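Local coordinates for protein 3-keto-5-aminohexanoate cleavage enzyme (Ralstonia eutropha, PDB 3C6C) that probably catalyses the metal-dependent cleavage of 3-keto-5-aminohexanoate or a related beta-keto acid, at residues 34-46 and 268-282. Sequence-based numbering, arbitrary orientation.
Sequences APFNPKHPSMPIT and LEDNLYLSRGVFATN. With NI (nickel (II) ion), chain B; EDO (1,2-ethanediol), chain F.
H40 and F279 run antiparallel alongside one another, and each puts a carbon over the other's ring. H40 CA stands 3.9 Å from the centroid of the F279 ring, almost on its normal, while F279 CB lies over a face of the imidazole; both are CH-pi contacts. The two ring planes, 43° apart, meet obliquely. K39 O comes to 3.3 Å from F279 CE2, and P41 CD touches F279 CD2.

The only direct hydrogen bond between the segments runs from H40 NE2 to A280 O (2.8 Å, 145° at the hydrogen). With CG anti to the backbone N (chi1 -170°), the imidazole reaches across to this carbonyl, which lies near the ring plane. At the other nitrogen, S42 N donates to H40 ND1 in that plane, so bonds at both nitrogens fix the ring's rotation and leave the proton on NE2. Water 2 joins N37 ND2 to Y273 OH, and N37 OD1 closes an Asx turn with K39 N.

Beside the histidine the packing is apolar. Selenomethionine M43 bends at chi2, bringing SE to 3.8 Å from L272 CD2 and CE against L268 CB; the other methyl of L272, CD1, meets N37 CB. P44 CD rests 3.8 Å from L268 CD1.

E269 OE2 joins H66 and H68 of strand 64-70 in holding the nickel ion. N282 binds L268 N through OD1 and V30 O through ND2. Both segments follow the C-terminal ends of TIM-barrel strands: 34-46 is a loop from strand 23-29 to helix 47-60, where P44 packs on I50 and A53, and 268-282, a loop carrying the short strand 278-279, leads from strand 264-266 to the start of helix 282-295, whose N-cap T281 accepts from Q284 N through OG1.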
ATOM      1  N   ALA A  34      30.776  -9.821  -9.511  1.00 18.85           N
ATOM      2  CA  ALA A  34      30.628 -10.979  -8.607  1.00 20.34           C
ATOM      3  C   ALA A  34      31.596 -12.084  -9.058  1.00 20.44           C
ATOM      4  O   ALA A  34      31.893 -12.230 -10.228  1.00 20.09           O
ATOM      5  CB  ALA A  34      29.182 -11.484  -8.579  1.00 21.58           C
ATOM      6  N   PRO A  35      32.105 -12.876  -8.116  1.00 22.30           N
ATOM      7  CA  PRO A  35      33.052 -13.951  -8.467  1.00 22.94           C
ATOM      8  C   PRO A  35      32.654 -14.815  -9.672  1.00 22.69           C
ATOM      9  O   PRO A  35      31.510 -15.258  -9.820  1.00 23.40           O
ATOM     10  CB  PRO A  35      33.099 -14.783  -7.179  1.00 25.76           C
ATOM     11  CG  PRO A  35      32.884 -13.760  -6.086  1.00 24.42           C
ATOM     12  CD  PRO A  35      31.808 -12.848  -6.666  1.00 23.59           C
ATOM     13  N   PHE A  36      33.647 -15.050 -10.510  1.00 22.15           N
ATOM     14  CA  PHE A  36      33.498 -15.901 -11.707  1.00 22.25           C
ATOM     15  C   PHE A  36      33.217 -17.331 -11.254  1.00 22.18           C
ATOM     16  O   PHE A  36      33.973 -17.912 -10.481  1.00 20.15           O
ATOM     17  CB  PHE A  36      34.780 -15.800 -12.591  1.00 23.04           C
ATOM     18  CG  PHE A  36      34.849 -16.749 -13.750  1.00 22.65           C
ATOM     19  CD1 PHE A  36      33.731 -17.079 -14.495  1.00 22.51           C
ATOM     20  CD2 PHE A  36      36.083 -17.285 -14.129  1.00 22.88           C
ATOM     21  CE1 PHE A  36      33.835 -17.937 -15.586  1.00 20.32           C
ATOM     22  CE2 PHE A  36      36.196 -18.150 -15.202  1.00 25.83           C
ATOM     23  CZ  PHE A  36      35.077 -18.483 -15.943  1.00 26.45           C
ATOM     24  N   ASN A  37      32.107 -17.873 -11.750  1.00 22.06           N
ATOM     25  CA  ASN A  37      31.775 -19.302 -11.598  1.00 23.98           C
ATOM     26  C   ASN A  37      32.131 -20.044 -12.881  1.00 22.66           C
ATOM     27  O   ASN A  37      31.401 -19.978 -13.869  1.00 22.62           O
ATOM     28  CB  ASN A  37      30.286 -19.471 -11.262  1.00 24.46           C
ATOM     29  CG  ASN A  37      29.868 -20.901 -11.176  1.00 27.21           C
ATOM     30  OD1 ASN A  37      30.648 -21.828 -11.476  1.00 24.10           O
ATOM     31  ND2 ASN A  37      28.606 -21.119 -10.753  1.00 23.27           N
ATOM     32  N   PRO A  38      33.283 -20.732 -12.897  1.00 22.15           N
ATOM     33  CA  PRO A  38      33.810 -21.308 -14.135  1.00 22.36           C
ATOM     34  C   PRO A  38      33.001 -22.490 -14.692  1.00 20.24           C
ATOM     35  O   PRO A  38      33.295 -22.984 -15.780  1.00 22.76           O
ATOM     36  CB  PRO A  38      35.255 -21.719 -13.773  1.00 21.74           C
ATOM     37  CG  PRO A  38      35.457 -21.411 -12.386  1.00 25.76           C
ATOM     38  CD  PRO A  38      34.213 -20.845 -11.768  1.00 21.80           C
ATOM     39  N   LYS A  39      31.976 -22.916 -13.970  1.00 17.78           N
ATOM     40  CA  LYS A  39      31.002 -23.868 -14.557  1.00 18.14           C
ATOM     41  C   LYS A  39      30.163 -23.214 -15.663  1.00 16.73           C
ATOM     42  O   LYS A  39      29.669 -23.888 -16.567  1.00 19.09           O
ATOM     43  CB  LYS A  39      30.079 -24.460 -13.512  1.00 20.24           C
ATOM     44  CG  LYS A  39      30.800 -25.470 -12.685  1.00 21.83           C
ATOM     45  CD  LYS A  39      29.893 -26.171 -11.703  1.00 30.93           C
ATOM     46  CE  LYS A  39      30.662 -27.297 -11.013  1.00 33.37           C
ATOM     47  NZ  LYS A  39      29.781 -28.197 -10.207  1.00 41.94           N
ATOM     48  N   HIS A  40      30.059 -21.896 -15.594  1.00 17.85           N
ATOM     49  CA  HIS A  40      29.380 -21.138 -16.664  1.00 18.20           C
ATOM     50  C   HIS A  40      30.310 -21.041 -17.882  1.00 18.56           C
ATOM     51  O   HIS A  40      31.341 -20.396 -17.830  1.00 20.12           O
ATOM     52  CB  HIS A  40      28.936 -19.750 -16.218  1.00 15.29           C
ATOM     53  CG  HIS A  40      28.035 -19.083 -17.217  1.00 15.44           C
ATOM     54  ND1 HIS A  40      28.392 -18.956 -18.546  1.00 17.73           N
ATOM     55  CD2 HIS A  40      26.794 -18.534 -17.104  1.00 19.28           C
ATOM     56  CE1 HIS A  40      27.410 -18.356 -19.206  1.00 18.90           C
ATOM     57  NE2 HIS A  40      26.425 -18.096 -18.360  1.00 15.61           N
ATOM     58  N   PRO A  41      29.952 -21.694 -18.988  1.00 20.95           N
ATOM     59  CA  PRO A  41      30.936 -21.934 -20.046  1.00 20.68           C
ATOM     60  C   PRO A  41      31.189 -20.779 -20.993  1.00 21.18           C
ATOM     61  O   PRO A  41      32.027 -20.882 -21.884  1.00 22.39           O
ATOM     62  CB  PRO A  41      30.325 -23.106 -20.812  1.00 22.07           C
ATOM     63  CG  PRO A  41      28.864 -22.946 -20.602  1.00 21.17           C
ATOM     64  CD  PRO A  41      28.689 -22.414 -19.232  1.00 21.25           C
ATOM     65  N   SER A  42      30.442 -19.700 -20.809  1.00 20.42           N
ATOM     66  CA  SER A  42      30.546 -18.527 -21.691  1.00 19.68           C
ATOM     67  C   SER A  42      30.510 -17.215 -20.931  1.00 20.01           C
ATOM     68  O   SER A  42      30.162 -16.181 -21.476  1.00 21.64           O
ATOM     69  CB  SER A  42      29.452 -18.521 -22.783  1.00 23.43           C
ATOM     70  OG  SER A  42      28.150 -18.506 -22.226  1.00 21.77           O
HETATM   71  N   MSE A  43      30.919 -17.248 -19.676  1.00 20.96           N
HETATM   72  CA  MSE A  43      30.952 -16.027 -18.864  1.00 19.42           C
HETATM   73  C   MSE A  43      31.849 -14.979 -19.551  1.00 21.98           C
HETATM   74  O   MSE A  43      32.975 -15.319 -19.905  1.00 20.74           O
HETATM   75  CB  MSE A  43      31.479 -16.308 -17.465  1.00 19.73           C
HETATM   76  CG  MSE A  43      31.185 -15.204 -16.501  1.00 21.10           C
HETATM   77 SE   MSE A  43      29.270 -15.048 -16.137  0.75 12.63          SE
HETATM   78  CE  MSE A  43      29.297 -13.399 -15.325  1.00 17.77           C
ATOM     79  N   PRO A  44      31.361 -13.720 -19.754  1.00 19.84           N
ATOM     80  CA  PRO A  44      32.248 -12.711 -20.384  1.00 18.23           C
ATOM     81  C   PRO A  44      33.331 -12.203 -19.443  1.00 17.33           C
ATOM     82  O   PRO A  44      33.041 -11.552 -18.422  1.00 20.57           O
ATOM     83  CB  PRO A  44      31.288 -11.570 -20.763  1.00 19.20           C
ATOM     84  CG  PRO A  44      29.901 -12.166 -20.713  1.00 18.50           C
ATOM     85  CD  PRO A  44      29.962 -13.229 -19.661  1.00 21.22           C
ATOM     86  N   ILE A  45      34.577 -12.504 -19.797  1.00 16.80           N
ATOM     87  CA  ILE A  45      35.715 -12.158 -18.934  1.00 17.94           C
ATOM     88  C   ILE A  45      36.636 -11.101 -19.534  1.00 18.32           C
ATOM     89  O   ILE A  45      36.968 -10.112 -18.887  1.00 18.76           O
ATOM     90  CB  ILE A  45      36.565 -13.394 -18.590  1.00 18.50           C
ATOM     91  CG1 ILE A  45      35.728 -14.465 -17.844  1.00 20.84           C
ATOM     92  CG2 ILE A  45      37.816 -12.998 -17.753  1.00 21.72           C
ATOM     93  CD1 ILE A  45      35.035 -13.998 -16.635  1.00 21.87           C
ATOM     94  N   THR A  46      37.089 -11.375 -20.747  1.00 17.79           N
ATOM     95  CA  THR A  46      37.998 -10.442 -21.482  1.00 18.99           C
ATOM     96  C   THR A  46      37.214  -9.265 -22.049  1.00 17.70           C
ATOM     97  O   THR A  46      35.986  -9.366 -22.212  1.00 17.16           O
ATOM     98  CB  THR A  46      38.706 -11.124 -22.661  1.00 18.21           C
ATOM     99  OG1 THR A  46      37.742 -11.488 -23.670  1.00 17.78           O
ATOM    100  CG2 THR A  46      39.511 -12.360 -22.195  1.00 21.22           C
ATOM    101  N   LEU A 268      23.728 -11.326 -16.988  1.00 17.12           N
ATOM    102  CA  LEU A 268      24.553 -12.263 -16.225  1.00 16.47           C
ATOM    103  C   LEU A 268      25.181 -11.639 -14.970  1.00 17.32           C
ATOM    104  O   LEU A 268      25.634 -12.360 -14.080  1.00 17.99           O
ATOM    105  CB  LEU A 268      25.633 -12.891 -17.119  1.00 16.12           C
ATOM    106  CG  LEU A 268      25.136 -13.764 -18.267  1.00 16.02           C
ATOM    107  CD1 LEU A 268      26.339 -14.239 -19.092  1.00 15.16           C
ATOM    108  CD2 LEU A 268      24.326 -14.930 -17.718  1.00 17.92           C
ATOM    109  N   GLU A 269      25.213 -10.302 -14.922  1.00 17.80           N
ATOM    110  CA  GLU A 269      25.661  -9.593 -13.726  1.00 16.39           C
ATOM    111  C   GLU A 269      24.785  -9.977 -12.531  1.00 18.75           C
ATOM    112  O   GLU A 269      25.244 -10.057 -11.386  1.00 17.98           O
ATOM    113  CB  GLU A 269      25.640  -8.065 -13.931  1.00 17.18           C
ATOM    114  CG  GLU A 269      25.906  -7.290 -12.657  1.00 16.93           C
ATOM    115  CD  GLU A 269      26.315  -5.848 -12.921  1.00 21.47           C
ATOM    116  OE1 GLU A 269      26.666  -5.499 -14.067  1.00 20.92           O
ATOM    117  OE2 GLU A 269      26.273  -5.060 -11.968  1.00 20.76           O
ATOM    118  N   ASP A 270      23.515 -10.242 -12.817  1.00 17.61           N
ATOM    119  CA  ASP A 270      22.471 -10.390 -11.791  1.00 17.46           C
ATOM    120  C   ASP A 270      21.948 -11.818 -11.597  1.00 16.71           C
ATOM    121  O   ASP A 270      21.380 -12.133 -10.567  1.00 16.90           O
ATOM    122  CB  ASP A 270      21.263  -9.504 -12.108  1.00 19.15           C
ATOM    123  CG  ASP A 270      21.608  -8.049 -12.221  1.00 17.60           C
ATOM    124  OD1 ASP A 270      22.553  -7.591 -11.522  1.00 19.21           O
ATOM    125  OD2 ASP A 270      20.915  -7.348 -13.012  1.00 19.00           O
ATOM    126  N   ASN A 271      22.145 -12.644 -12.612  1.00 16.00           N
ATOM    127  CA  ASN A 271      21.608 -13.990 -12.661  1.00 19.29           C
ATOM    128  C   ASN A 271      22.292 -14.799 -13.732  1.00 17.18           C
ATOM    129  O   ASN A 271      22.341 -14.374 -14.875  1.00 17.31           O
ATOM    130  CB  ASN A 271      20.106 -13.930 -12.990  1.00 16.96           C
ATOM    131  CG  ASN A 271      19.538 -15.290 -13.340  1.00 19.06           C
ATOM    132  OD1 ASN A 271      19.786 -16.281 -12.639  1.00 16.37           O
ATOM    133  ND2 ASN A 271      18.771 -15.339 -14.401  1.00 20.53           N
ATOM    134  N   LEU A 272      22.819 -15.969 -13.359  1.00 17.62           N
ATOM    135  CA  LEU A 272      23.500 -16.833 -14.327  1.00 16.79           C
ATOM    136  C   LEU A 272      22.611 -17.829 -15.088  1.00 18.90           C
ATOM    137  O   LEU A 272      23.045 -18.444 -16.067  1.00 17.61           O
ATOM    138  CB  LEU A 272      24.614 -17.619 -13.623  1.00 15.80           C
ATOM    139  CG  LEU A 272      25.741 -16.812 -12.964  1.00 18.32           C
ATOM    140  CD1 LEU A 272      26.821 -17.805 -12.479  1.00 18.62           C
ATOM    141  CD2 LEU A 272      26.356 -15.776 -13.885  1.00 18.38           C
ATOM    142  N   TYR A 273      21.374 -17.996 -14.626  1.00 18.79           N
ATOM    143  CA  TYR A 273      20.532 -19.130 -15.038  1.00 20.04           C
ATOM    144  C   TYR A 273      19.290 -18.792 -15.850  1.00 22.24           C
ATOM    145  O   TYR A 273      18.511 -17.901 -15.516  1.00 22.01           O
ATOM    146  CB  TYR A 273      20.103 -19.941 -13.806  1.00 19.20           C
ATOM    147  CG  TYR A 273      21.261 -20.523 -13.049  1.00 19.67           C
ATOM    148  CD1 TYR A 273      21.834 -21.721 -13.443  1.00 22.53           C
ATOM    149  CD2 TYR A 273      21.792 -19.863 -11.953  1.00 23.69           C
ATOM    150  CE1 TYR A 273      22.909 -22.255 -12.740  1.00 25.82           C
ATOM    151  CE2 TYR A 273      22.856 -20.386 -11.254  1.00 23.30           C
ATOM    152  CZ  TYR A 273      23.397 -21.578 -11.644  1.00 26.86           C
ATOM    153  OH  TYR A 273      24.477 -22.061 -10.925  1.00 34.20           O
ATOM    154  N   LEU A 274      19.108 -19.580 -16.907  1.00 20.73           N
ATOM    155  CA  LEU A 274      17.942 -19.426 -17.780  1.00 23.34           C
ATOM    156  C   LEU A 274      16.798 -20.105 -17.056  1.00 26.99           C
ATOM    157  O   LEU A 274      15.672 -19.622 -17.007  1.00 29.27           O
ATOM    158  CB  LEU A 274      18.200 -20.044 -19.153  1.00 22.53           C
ATOM    159  CG  LEU A 274      17.125 -19.778 -20.199  1.00 28.23           C
ATOM    160  CD1 LEU A 274      17.009 -18.287 -20.507  1.00 26.50           C
ATOM    161  CD2 LEU A 274      17.412 -20.613 -21.462  1.00 30.40           C
ATOM    162  N   SER A 275      17.149 -21.235 -16.479  1.00 27.15           N
ATOM    163  CA  SER A 275      16.262 -22.018 -15.630  1.00 27.85           C
ATOM    164  C   SER A 275      17.047 -22.832 -14.654  1.00 29.68           C
ATOM    165  O   SER A 275      18.275 -22.798 -14.627  1.00 29.70           O
ATOM    166  CB  SER A 275      15.350 -22.943 -16.454  1.00 28.54           C
ATOM    167  OG  SER A 275      16.074 -23.856 -17.254  1.00 30.75           O
ATOM    168  N   ARG A 276      16.323 -23.593 -13.854  1.00 31.05           N
ATOM    169  CA  ARG A 276      16.977 -24.368 -12.793  1.00 30.72           C
ATOM    170  C   ARG A 276      18.030 -25.295 -13.402  1.00 30.42           C
ATOM    171  O   ARG A 276      17.734 -26.165 -14.222  1.00 31.70           O
ATOM    172  CB  ARG A 276      15.960 -25.154 -11.938  1.00 32.73           C
ATOM    173  N   GLY A 277      19.269 -25.065 -12.989  1.00 29.46           N
ATOM    174  CA  GLY A 277      20.407 -25.850 -13.423  1.00 28.71           C
ATOM    175  C   GLY A 277      20.887 -25.608 -14.846  1.00 28.68           C
ATOM    176  O   GLY A 277      21.757 -26.334 -15.340  1.00 30.96           O
ATOM    177  N   VAL A 278      20.322 -24.611 -15.517  1.00 23.69           N
ATOM    178  CA  VAL A 278      20.708 -24.319 -16.918  1.00 19.78           C
ATOM    179  C   VAL A 278      21.245 -22.905 -17.045  1.00 18.38           C
ATOM    180  O   VAL A 278      20.520 -21.978 -16.790  1.00 19.82           O
ATOM    181  CB  VAL A 278      19.498 -24.421 -17.882  1.00 21.03           C
ATOM    182  CG1 VAL A 278      19.902 -24.129 -19.311  1.00 25.24           C
ATOM    183  CG2 VAL A 278      18.840 -25.807 -17.776  1.00 25.35           C
ATOM    184  N   PHE A 279      22.509 -22.770 -17.443  1.00 17.27           N
ATOM    185  CA  PHE A 279      23.111 -21.451 -17.623  1.00 17.60           C
ATOM    186  C   PHE A 279      22.542 -20.720 -18.856  1.00 18.36           C
ATOM    187  O   PHE A 279      22.235 -21.325 -19.882  1.00 20.13           O
ATOM    188  CB  PHE A 279      24.638 -21.542 -17.756  1.00 17.30           C
ATOM    189  CG  PHE A 279      25.328 -21.975 -16.495  1.00 19.22           C
ATOM    190  CD1 PHE A 279      25.212 -21.229 -15.336  1.00 20.37           C
ATOM    191  CD2 PHE A 279      26.063 -23.151 -16.454  1.00 21.65           C
ATOM    192  CE1 PHE A 279      25.865 -21.604 -14.183  1.00 21.32           C
ATOM    193  CE2 PHE A 279      26.694 -23.541 -15.281  1.00 21.47           C
ATOM    194  CZ  PHE A 279      26.602 -22.771 -14.158  1.00 21.17           C
ATOM    195  N   ALA A 280      22.419 -19.414 -18.688  1.00 17.09           N
ATOM    196  CA  ALA A 280      21.959 -18.475 -19.733  1.00 17.65           C
ATOM    197  C   ALA A 280      23.097 -17.735 -20.421  1.00 17.64           C
ATOM    198  O   ALA A 280      24.177 -17.516 -19.864  1.00 17.85           O
ATOM    199  CB  ALA A 280      20.993 -17.430 -19.130  1.00 15.80           C
ATOM    200  N   THR A 281      22.816 -17.317 -21.647  1.00 16.93           N
ATOM    201  CA  THR A 281      23.543 -16.200 -22.246  1.00 16.58           C
ATOM    202  C   THR A 281      22.785 -14.885 -21.984  1.00 18.33           C
ATOM    203  O   THR A 281      21.586 -14.868 -21.707  1.00 15.55           O
ATOM    204  CB  THR A 281      23.712 -16.358 -23.783  1.00 18.39           C
ATOM    205  OG1 THR A 281      22.440 -16.139 -24.428  1.00 17.02           O
ATOM    206  CG2 THR A 281      24.343 -17.767 -24.181  1.00 18.54           C
ATOM    207  N   ASN A 282      23.491 -13.772 -22.126  1.00 16.10           N
ATOM    208  CA  ASN A 282      22.869 -12.451 -22.006  1.00 16.42           C
ATOM    209  C   ASN A 282      21.760 -12.299 -23.022  1.00 15.44           C
ATOM    210  O   ASN A 282      20.675 -11.850 -22.690  1.00 17.01           O
ATOM    211  CB  ASN A 282      23.878 -11.321 -22.139  1.00 15.56           C
ATOM    212  CG  ASN A 282      24.656 -11.094 -20.861  1.00 16.15           C
ATOM    213  OD1 ASN A 282      24.095 -10.652 -19.858  1.00 16.74           O
ATOM    214  ND2 ASN A 282      25.959 -11.386 -20.898  1.00 16.16           N
TER
HETATM  215 NI    NI B 298      26.920  -2.961 -11.893  0.70 21.29          NI
HETATM  216  C1  EDO F 302      25.430 -21.631 -21.355  1.00 51.79           C
HETATM  217  O1  EDO F 302      25.227 -23.011 -21.721  1.00 50.48           O
HETATM  218  C2  EDO F 302      25.444 -20.753 -22.594  1.00 47.04           C
HETATM  219  O2  EDO F 302      26.797 -20.579 -23.035  1.00 39.74           O
HETATM  220  O   HOH W   1      28.358  -9.974 -11.088  1.00 26.05           O
HETATM  221  O   HOH W   2      27.387 -23.523 -10.401  1.00 48.83           O
HETATM  222  O   HOH W   3      27.298  -3.728  -9.877  1.00 33.59           O
HETATM  223  O   HOH W   4      27.435  -1.111 -11.042  1.00 24.14           O
HETATM  224  O   HOH W   5      24.849  -2.287 -10.893  1.00 24.33           O